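Local coordinates for nuclear movement protein (PDB 2O30) that is of unknown function but carries a p23-like CS domain of the nuclear movement protein family and may, like its relatives, bind unfolded proteins, at residues N14-Q19 against E82-L87; I18-T23 against E47-G52; K32-M35 against I40-K43. The protein carries 1 engineered substitution. All blocks are in the same frame, centred on the assembly; numbering follows the deposited sequence.

Interaction 1: residues N14-Q19 against E82-L87; sequences NEINIQ and EWWDSL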
loop_
_atom_site.group_PDB
_atom_site.type_symbol
_atom_site.label_atom_id
_atom_site.label_comp_id
_atom_site.label_asym_id
_atom_site.label_seq_id
_atom_site.Cartn_x
_atom_site.Cartn_y
_atom_site.Cartn_z
ATOM N N ASN A 14 -11.349 -2.982 -22.049
ATOM C CA ASN A 14 -11.804 -3.271 -20.698
ATOM C C ASN A 14 -10.683 -3.391 -19.647
ATOM O O ASN A 14 -10.968 -3.746 -18.511
ATOM C CB ASN A 14 -12.609 -4.586 -20.706
ATOM C CG ASN A 14 -11.765 -5.810 -21.052
ATOM O OD1 ASN A 14 -10.787 -5.746 -21.808
ATOM N ND2 ASN A 14 -12.179 -6.964 -20.521
ATOM N N GLU A 15 -9.437 -3.079 -20.024
ATOM C CA GLU A 15 -8.287 -3.363 -19.125
ATOM C C GLU A 15 -7.182 -2.316 -19.250
ATOM O O GLU A 15 -6.966 -1.726 -20.317
ATOM C CB GLU A 15 -7.691 -4.750 -19.408
ATOM C CG GLU A 15 -8.580 -5.934 -19.077
ATOM C CD GLU A 15 -7.903 -7.272 -19.363
ATOM O OE1 GLU A 15 -6.666 -7.279 -19.590
ATOM O OE2 GLU A 15 -8.624 -8.310 -19.348
ATOM N N ILE A 16 -6.495 -2.088 -18.136
ATOM C CA ILE A 16 -5.313 -1.222 -18.110
ATOM C C ILE A 16 -4.100 -2.113 -17.770
ATOM O O ILE A 16 -4.213 -2.941 -16.885
ATOM C CB ILE A 16 -5.488 -0.124 -17.041
ATOM C CG1 ILE A 16 -6.481 0.953 -17.522
ATOM C CG2 ILE A 16 -4.151 0.567 -16.675
ATOM C CD1 ILE A 16 -5.981 1.846 -18.713
ATOM N N ASN A 17 -2.981 -1.919 -18.480
ATOM C CA ASN A 17 -1.729 -2.637 -18.210
ATOM C C ASN A 17 -0.626 -1.633 -17.944
ATOM O O ASN A 17 -0.502 -0.639 -18.669
ATOM C CB ASN A 17 -1.338 -3.509 -19.402
ATOM C CG ASN A 17 -2.341 -4.615 -19.662
ATOM O OD1 ASN A 17 -2.529 -5.507 -18.823
ATOM N ND2 ASN A 17 -2.981 -4.568 -20.827
ATOM N N ILE A 18 0.159 -1.877 -16.894
ATOM C CA ILE A 18 1.270 -0.984 -16.545
ATOM C C ILE A 18 2.527 -1.853 -16.470
ATOM O O ILE A 18 2.463 -2.973 -15.972
ATOM C CB ILE A 18 1.040 -0.285 -15.211
ATOM C CG1 ILE A 18 -0.208 0.621 -15.271
ATOM C CG2 ILE A 18 2.287 0.549 -14.778
ATOM C CD1 ILE A 18 -0.799 0.960 -13.882
ATOM N N GLN A 19 3.619 -1.334 -17.009
ATOM C CA GLN A 19 4.908 -2.058 -16.997
ATOM C C GLN A 19 5.996 -1.180 -16.404
ATOM O O GLN A 19 6.024 0.042 -16.606
ATOM C CB GLN A 19 5.307 -2.465 -18.426
ATOM C CG GLN A 19 4.226 -3.189 -19.220
ATOM C CD GLN A 19 3.264 -2.227 -19.955
ATOM O OE1 GLN A 19 3.677 -1.187 -20.513
ATOM N NE2 GLN A 19 1.978 -2.587 -19.976
ATOM N N GLU A 82 -14.345 1.633 -22.025
ATOM C CA GLU A 82 -14.129 2.860 -22.786
ATOM C C GLU A 82 -12.621 3.090 -22.883
ATOM O O GLU A 82 -11.871 2.688 -21.981
ATOM C CB GLU A 82 -14.802 4.046 -22.077
ATOM C CG GLU A 82 -14.110 4.506 -20.796
ATOM C CD GLU A 82 -14.953 5.440 -19.940
ATOM O OE1 GLU A 82 -15.884 6.076 -20.505
ATOM O OE2 GLU A 82 -14.676 5.549 -18.717
ATOM N N TRP A 83 -12.183 3.720 -23.968
ATOM C CA TRP A 83 -10.770 4.101 -24.087
ATOM C C TRP A 83 -10.454 5.230 -23.105
ATOM O O TRP A 83 -11.292 6.103 -22.845
ATOM C CB TRP A 83 -10.376 4.469 -25.532
ATOM C CG TRP A 83 -10.750 3.457 -26.554
ATOM C CD1 TRP A 83 -11.668 3.610 -27.562
ATOM C CD2 TRP A 83 -10.249 2.134 -26.665
ATOM N NE1 TRP A 83 -11.752 2.467 -28.301
ATOM C CE2 TRP A 83 -10.887 1.537 -27.775
ATOM C CE3 TRP A 83 -9.304 1.383 -25.940
ATOM C CZ2 TRP A 83 -10.613 0.232 -28.187
ATOM C CZ3 TRP A 83 -9.038 0.085 -26.351
ATOM C CH2 TRP A 83 -9.704 -0.484 -27.451
ATOM N N TRP A 84 -9.247 5.198 -22.537
ATOM C CA TRP A 84 -8.765 6.265 -21.658
ATOM C C TRP A 84 -7.750 7.098 -22.422
ATOM O O TRP A 84 -6.832 6.537 -23.028
ATOM C CB TRP A 84 -8.021 5.671 -20.453
ATOM C CG TRP A 84 -8.847 4.901 -19.463
ATOM C CD1 TRP A 84 -10.098 4.337 -19.649
ATOM C CD2 TRP A 84 -8.461 4.591 -18.122
ATOM N NE1 TRP A 84 -10.502 3.708 -18.483
ATOM C CE2 TRP A 84 -9.515 3.849 -17.538
ATOM C CE3 TRP A 84 -7.317 4.871 -17.353
ATOM C CZ2 TRP A 84 -9.457 3.376 -16.216
ATOM C CZ3 TRP A 84 -7.263 4.414 -16.037
ATOM C CH2 TRP A 84 -8.332 3.672 -15.483
ATOM N N ASP A 85 -7.913 8.419 -22.380
ATOM C CA ASP A 85 -6.946 9.361 -22.959
ATOM C C ASP A 85 -5.578 9.357 -22.261
ATOM O O ASP A 85 -4.542 9.618 -22.891
ATOM C CB ASP A 85 -7.500 10.794 -22.886
ATOM C CG ASP A 85 -8.602 11.065 -23.899
ATOM O OD1 ASP A 85 -9.012 10.146 -24.650
ATOM O OD2 ASP A 85 -9.061 12.228 -23.940
ATOM N N SER A 86 -5.588 9.110 -20.950
ATOM C CA SER A 86 -4.359 9.085 -20.159
ATOM C C SER A 86 -4.538 8.043 -19.055
ATOM O O SER A 86 -5.660 7.612 -18.785
ATOM C CB SER A 86 -4.047 10.471 -19.591
ATOM O OG SER A 86 -5.022 10.879 -18.641
ATOM N N LEU A 87 -3.437 7.627 -18.428
ATOM C CA LEU A 87 -3.522 6.650 -17.344
ATOM C C LEU A 87 -4.040 7.324 -16.084
ATOM O O LEU A 87 -4.865 6.761 -15.367
ATOM C CB LEU A 87 -2.137 6.077 -17.051
ATOM C CG LEU A 87 -2.070 5.062 -15.908
ATOM C CD1 LEU A 87 -2.889 3.801 -16.251
ATOM C CD2 LEU A 87 -0.604 4.692 -15.648
#
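Ile-16 and Ile-18 meet Trp-84 and Leu-87 in a buried, wholly apolar contact, in which the loop that follows strand 71-78 folds back over strand 15-21. Ile-16 does most of the work. Its CG1 stands 3.8 Å from the centroid of the six-membered ring of Trp-84, only 8° off the ring normal, a CH-pi contact over the face. The terminal CD1 covers the same face nearer the rim, 3.6 Å from Trp-84 CE3. This use of the long branch follows from its first torsion: CG1 lies anti to the carbonyl carbon (chi1 -75°), and the aliphatic chain crosses the indole at about a right angle. The other branch of Ile-16 serves a different neighbour, CG2 meeting Leu-87 CD1 at 3.5 Å, closer than carbons usually pack. Strand 15-21 belongs to the larger antiparallel sheet of the CS-domain beta sandwich, and its alternation puts Ile-16 and Ile-18 on the inward side while Asn-17, on the other side, hydrogen-bonds Asn-75 and Asp-10. The two methyls of Leu-87 are shared between the isoleucines: CD2 is 4.1 Å from both CG1 and CD1 of Ile-18. Beyond the two segments, the Trp-84 ring takes a cation-pi contact from Lys-78 and an edge-to-face contact from His-56, while Leu-87 also packs on Tyr-7 and Trp-9.

Interaction 2: residues I18-T23 against E47-G52; sequences IQFPVT and EIVIDG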
loop_
_atom_site.group_PDB
_atom_site.type_symbol
_atom_site.label_atom_id
_atom_site.label_comp_id
_atom_site.label_asym_id
_atom_site.label_seq_id
_atom_site.Cartn_x
_atom_site.Cartn_y
_atom_site.Cartn_z
ATOM N N ILE A 18 0.159 -1.877 -16.894
ATOM C CA ILE A 18 1.270 -0.984 -16.545
ATOM C C ILE A 18 2.527 -1.853 -16.470
ATOM O O ILE A 18 2.463 -2.973 -15.972
ATOM C CB ILE A 18 1.040 -0.285 -15.211
ATOM C CG1 ILE A 18 -0.208 0.621 -15.271
ATOM C CG2 ILE A 18 2.287 0.549 -14.778
ATOM C CD1 ILE A 18 -0.799 0.960 -13.882
ATOM N N GLN A 19 3.619 -1.334 -17.009
ATOM C CA GLN A 19 4.908 -2.058 -16.997
ATOM C C GLN A 19 5.996 -1.180 -16.404
ATOM O O GLN A 19 6.024 0.042 -16.606
ATOM C CB GLN A 19 5.307 -2.465 -18.426
ATOM C CG GLN A 19 4.226 -3.189 -19.220
ATOM C CD GLN A 19 3.264 -2.227 -19.955
ATOM O OE1 GLN A 19 3.677 -1.187 -20.513
ATOM N NE2 GLN A 19 1.978 -2.587 -19.976
ATOM N N PHE A 20 6.911 -1.796 -15.657
ATOM C CA PHE A 20 8.074 -1.054 -15.168
ATOM C C PHE A 20 9.193 -2.048 -14.893
ATOM O O PHE A 20 8.927 -3.228 -14.698
ATOM C CB PHE A 20 7.742 -0.204 -13.934
ATOM C CG PHE A 20 7.278 -0.990 -12.738
ATOM C CD1 PHE A 20 5.923 -1.263 -12.550
ATOM C CD2 PHE A 20 8.191 -1.467 -11.795
ATOM C CE1 PHE A 20 5.478 -1.964 -11.438
ATOM C CE2 PHE A 20 7.761 -2.180 -10.693
ATOM C CZ PHE A 20 6.380 -2.433 -10.510
ATOM N N PRO A 21 10.455 -1.571 -14.924
ATOM C CA PRO A 21 11.586 -2.491 -14.771
ATOM C C PRO A 21 11.888 -2.856 -13.318
ATOM O O PRO A 21 11.694 -2.022 -12.426
ATOM C CB PRO A 21 12.744 -1.700 -15.391
ATOM C CG PRO A 21 12.433 -0.291 -15.052
ATOM C CD PRO A 21 10.899 -0.186 -15.175
ATOM N N VAL A 22 12.333 -4.097 -13.092
ATOM C CA VAL A 22 12.618 -4.588 -11.731
ATOM C C VAL A 22 13.979 -4.068 -11.326
ATOM O O VAL A 22 14.919 -4.195 -12.112
ATOM C CB VAL A 22 12.706 -6.126 -11.681
ATOM C CG1 VAL A 22 13.014 -6.600 -10.267
ATOM C CG2 VAL A 22 11.448 -6.770 -12.186
ATOM N N THR A 23 14.071 -3.533 -10.103
ATOM C CA THR A 23 15.303 -2.972 -9.496
ATOM C C THR A 23 16.118 -2.110 -10.460
ATOM O O THR A 23 16.466 -2.548 -11.568
ATOM C CB THR A 23 16.224 -4.071 -8.844
ATOM O OG1 THR A 23 17.053 -4.703 -9.839
ATOM C CG2 THR A 23 15.391 -5.121 -8.114
ATOM N N GLU A 47 11.488 3.159 -3.950
ATOM C CA GLU A 47 11.375 4.235 -4.945
ATOM C C GLU A 47 9.963 4.261 -5.542
ATOM O O GLU A 47 9.437 3.224 -5.939
ATOM C CB GLU A 47 12.417 4.050 -6.054
ATOM C CG GLU A 47 12.370 5.083 -7.189
ATOM C CD GLU A 47 13.235 4.679 -8.387
ATOM O OE1 GLU A 47 14.324 4.085 -8.180
ATOM O OE2 GLU A 47 12.833 4.957 -9.540
ATOM N N ILE A 48 9.351 5.437 -5.581
ATOM C CA ILE A 48 8.011 5.549 -6.147
ATOM C C ILE A 48 8.083 5.366 -7.666
ATOM O O ILE A 48 8.898 6.002 -8.350
ATOM C CB ILE A 48 7.298 6.875 -5.749
ATOM C CG1 ILE A 48 6.940 6.862 -4.251
ATOM C CG2 ILE A 48 6.033 7.084 -6.590
ATOM C CD1 ILE A 48 6.522 8.212 -3.695
ATOM N N VAL A 49 7.247 4.463 -8.174
ATOM C CA VAL A 49 7.066 4.271 -9.604
ATOM C C VAL A 49 5.855 5.105 -10.031
ATOM O O VAL A 49 5.939 5.885 -10.988
ATOM C CB VAL A 49 6.812 2.773 -9.966
ATOM C CG1 VAL A 49 6.572 2.599 -11.476
ATOM C CG2 VAL A 49 7.971 1.873 -9.498
ATOM N N ILE A 50 4.730 4.909 -9.339
ATOM C CA ILE A 50 3.518 5.713 -9.560
ATOM C C ILE A 50 2.907 6.084 -8.221
ATOM O O ILE A 50 2.855 5.258 -7.304
ATOM C CB ILE A 50 2.420 4.957 -10.324
ATOM C CG1 ILE A 50 2.897 4.537 -11.708
ATOM C CG2 ILE A 50 1.144 5.817 -10.425
ATOM C CD1 ILE A 50 1.897 3.641 -12.439
ATOM N N ASP A 51 2.428 7.320 -8.128
ATOM C CA ASP A 51 1.695 7.800 -6.972
ATOM C C ASP A 51 0.674 8.790 -7.510
ATOM O O ASP A 51 0.993 9.963 -7.710
ATOM C CB ASP A 51 2.648 8.498 -6.003
ATOM C CG ASP A 51 1.956 9.008 -4.749
ATOM O OD1 ASP A 51 0.737 8.794 -4.566
ATOM O OD2 ASP A 51 2.657 9.620 -3.924
ATOM N N GLY A 52 -0.530 8.318 -7.773
ATOM C CA GLY A 52 -1.536 9.199 -8.353
ATOM C C GLY A 52 -2.925 8.634 -8.314
ATOM O O GLY A 52 -3.245 7.780 -7.484
#
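Across the core of the CS-domain beta sandwich, Ile-18 and Phe-20 of one sheet pack against Ile-50 and Val-49 of the other. Phe-20 holds CG between its backbone N and carbonyl carbon (chi1 61°), a conformation that stands the ring between the sheets, where it crosses Val-49 at about a right angle. Both methyls of the valine are engaged. CG1 nestles at the root of the ring, 3.9 Å from Phe-20 CG and equally near its CB, whereas CG2 sits 4.0 Å above the ring plane, displaced toward the rim beside Phe-20 CD2. Val-49 can turn inward together with its neighbour because the two form a classic beta bulge opposite Val-42: two successive residues face one, and both side chains point toward strand 15-21. Phe-20 also packs on Val-42 and on Val-72, so its ring is wedged among strands of both sheets. Ile-50 reaches inward with an extended chain (chi2 173°), meeting Ile-18 tip to tip. Ile-48 and Asp-51, by contrast, line the pocket that holds dithiothreitol. At the meeting of the isoleucines, Ile-50 CD1 lies 3.9 Å from Ile-18 CG2 and 4.1 Å from Ile-18 CD1.

Interaction 3: residues K32-M35 against I40-K43; sequences KIRM and ICVK. Engineered in segment 32-35: Met-35 (natural residue Ile).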
loop_
_atom_site.group_PDB
_atom_site.type_symbol
_atom_site.label_atom_id
_atom_site.label_comp_id
_atom_site.label_asym_id
_atom_site.label_seq_id
_atom_site.Cartn_x
_atom_site.Cartn_y
_atom_site.Cartn_z
ATOM N N LYS A 32 5.880 -3.100 -4.179
ATOM C CA LYS A 32 4.731 -2.774 -3.352
ATOM C C LYS A 32 3.684 -2.084 -4.214
ATOM O O LYS A 32 3.959 -1.048 -4.787
ATOM C CB LYS A 32 5.163 -1.874 -2.198
ATOM C CG LYS A 32 6.048 -2.598 -1.163
ATOM C CD LYS A 32 6.407 -1.647 -0.006
ATOM C CE LYS A 32 7.119 -2.375 1.154
ATOM N NZ LYS A 32 7.090 -3.865 1.022
ATOM N N ILE A 33 2.493 -2.671 -4.298
ATOM C CA ILE A 33 1.410 -2.130 -5.143
ATOM C C ILE A 33 0.125 -2.069 -4.310
ATOM O O ILE A 33 -0.270 -3.065 -3.692
ATOM C CB ILE A 33 1.193 -2.994 -6.411
ATOM C CG1 ILE A 33 2.485 -3.046 -7.226
ATOM C CG2 ILE A 33 0.042 -2.431 -7.264
ATOM C CD1 ILE A 33 2.511 -4.078 -8.367
ATOM N N ARG A 34 -0.494 -0.894 -4.272
ATOM C CA ARG A 34 -1.779 -0.699 -3.584
ATOM C C ARG A 34 -2.699 0.154 -4.461
ATOM O O ARG A 34 -2.279 1.194 -4.947
ATOM C CB ARG A 34 -1.574 0.035 -2.261
ATOM C CG ARG A 34 -2.869 0.329 -1.489
ATOM C CD ARG A 34 -2.619 1.009 -0.135
ATOM N NE ARG A 34 -2.117 2.379 -0.243
ATOM C CZ ARG A 34 -0.928 2.797 0.192
ATOM N NH1 ARG A 34 -0.089 1.966 0.786
ATOM N NH2 ARG A 34 -0.576 4.067 0.045
HETATM N N MSE A 35 -3.948 -0.279 -4.622
HETATM C CA MSE A 35 -4.971 0.568 -5.191
HETATM C C MSE A 35 -6.123 0.619 -4.193
HETATM O O MSE A 35 -6.543 -0.425 -3.689
HETATM C CB MSE A 35 -5.458 0.012 -6.534
HETATM C CG MSE A 35 -4.457 0.083 -7.676
HETATM SE SE MSE A 35 -5.306 -0.196 -9.275
HETATM C CE MSE A 35 -6.381 1.201 -9.142
ATOM N N ILE A 40 -3.655 5.038 -6.735
ATOM C CA ILE A 40 -2.712 3.979 -7.032
ATOM C C ILE A 40 -1.322 4.376 -6.515
ATOM O O ILE A 40 -0.871 5.498 -6.691
ATOM C CB ILE A 40 -2.685 3.682 -8.549
ATOM C CG1 ILE A 40 -1.611 2.627 -8.883
ATOM C CG2 ILE A 40 -2.515 4.986 -9.336
ATOM C CD1 ILE A 40 -1.556 2.258 -10.377
ATOM N N CYS A 41 -0.686 3.437 -5.826
ATOM C CA CYS A 41 0.671 3.599 -5.325
ATOM C C CYS A 41 1.468 2.370 -5.739
ATOM O O CYS A 41 1.091 1.242 -5.410
ATOM C CB CYS A 41 0.656 3.686 -3.801
ATOM S SG CYS A 41 2.335 3.793 -3.128
ATOM N N VAL A 42 2.552 2.584 -6.479
ATOM C CA VAL A 42 3.447 1.497 -6.869
ATOM C C VAL A 42 4.854 1.912 -6.456
ATOM O O VAL A 42 5.328 2.971 -6.838
ATOM C CB VAL A 42 3.407 1.233 -8.402
ATOM C CG1 VAL A 42 4.446 0.169 -8.802
ATOM C CG2 VAL A 42 1.992 0.811 -8.836
ATOM N N LYS A 43 5.506 1.076 -5.668
ATOM C CA LYS A 43 6.879 1.362 -5.264
ATOM C C LYS A 43 7.780 0.193 -5.600
ATOM O O LYS A 43 7.345 -0.944 -5.609
ATOM C CB LYS A 43 6.943 1.687 -3.775
ATOM C CG LYS A 43 6.063 2.858 -3.384
ATOM C CD LYS A 43 6.612 3.593 -2.176
ATOM C CE LYS A 43 6.435 2.806 -0.909
ATOM N NZ LYS A 43 6.592 3.718 0.272
#
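The carbonyl oxygen of Lys-32 accepts the shortest bond between these strands, 2.8 Å from Lys-43 N, with the donor in the carbonyl plane. The same oxygen is approached by Val-42 CA at 3.3 Å, a CA-H...O contact that supplements the N-H...O hydrogen bond. Lys-32 N returns a bond to Lys-43 O at 3.0 Å, almost perfectly straight (179° at the hydrogen). Arg-34 and Cys-41 repeat the reciprocal pattern, each N donating to the other's O at 2.9 Å. Segments 32-35 and 40-43 are thus the arms of an antiparallel beta hairpin, these pairs alternating with the non-hydrogen-bonded pairs Ile-33 with Val-42 and Met-35 with Ile-40. The latter side chains face the sandwich core side by side: Ile-33 CG1 is 4.1 Å from Val-42 CG1, and CG of Met-35, an engineered methionine present as selenomethionine, is 4.0 Å from Ile-40 CG1. On the other face, Arg-34 bends at chi3 (69°), carrying the guanidinium over the neighbouring strand, so that Cys-41 CB lies over one of its faces, 4.1 Å from NH2. NH2 hydrogen-bonds a dithiothreitol, probably from the crystallisation liquor, that is linked covalently to Cys-41 SG, while NH1 hydrogen-bonds Trp-65 O of the second subunit. Trp-64 of that subunit packs on Cys-41 and receives cation-pi contacts from Arg-34 and Lys-32, whose NZ hydrogen-bonds Ser-29 O.

The three contacts show how a beta sandwich is assembled: interaction 3 builds a hairpin within one sheet, interaction 2 presses that sheet against the other, and interaction 1 packs the loop after strand 71-78 against the larger sheet. Interactions 2 and 3, centres about 8 Å apart, share the smaller sheet, where Val-49 N lies 2.8 Å from Val-42 O, a probable hydrogen bond. Ile-18 belongs to interactions 1 and 2 and also touches interaction 3, its CD1 3.8 Å from Ile-40 CD1. Interaction 1 lies about 16 Å, centre to centre, from each of the others. The five dithiothreitol-pocket residues of the chain lie in the segments of interactions 2 and 3.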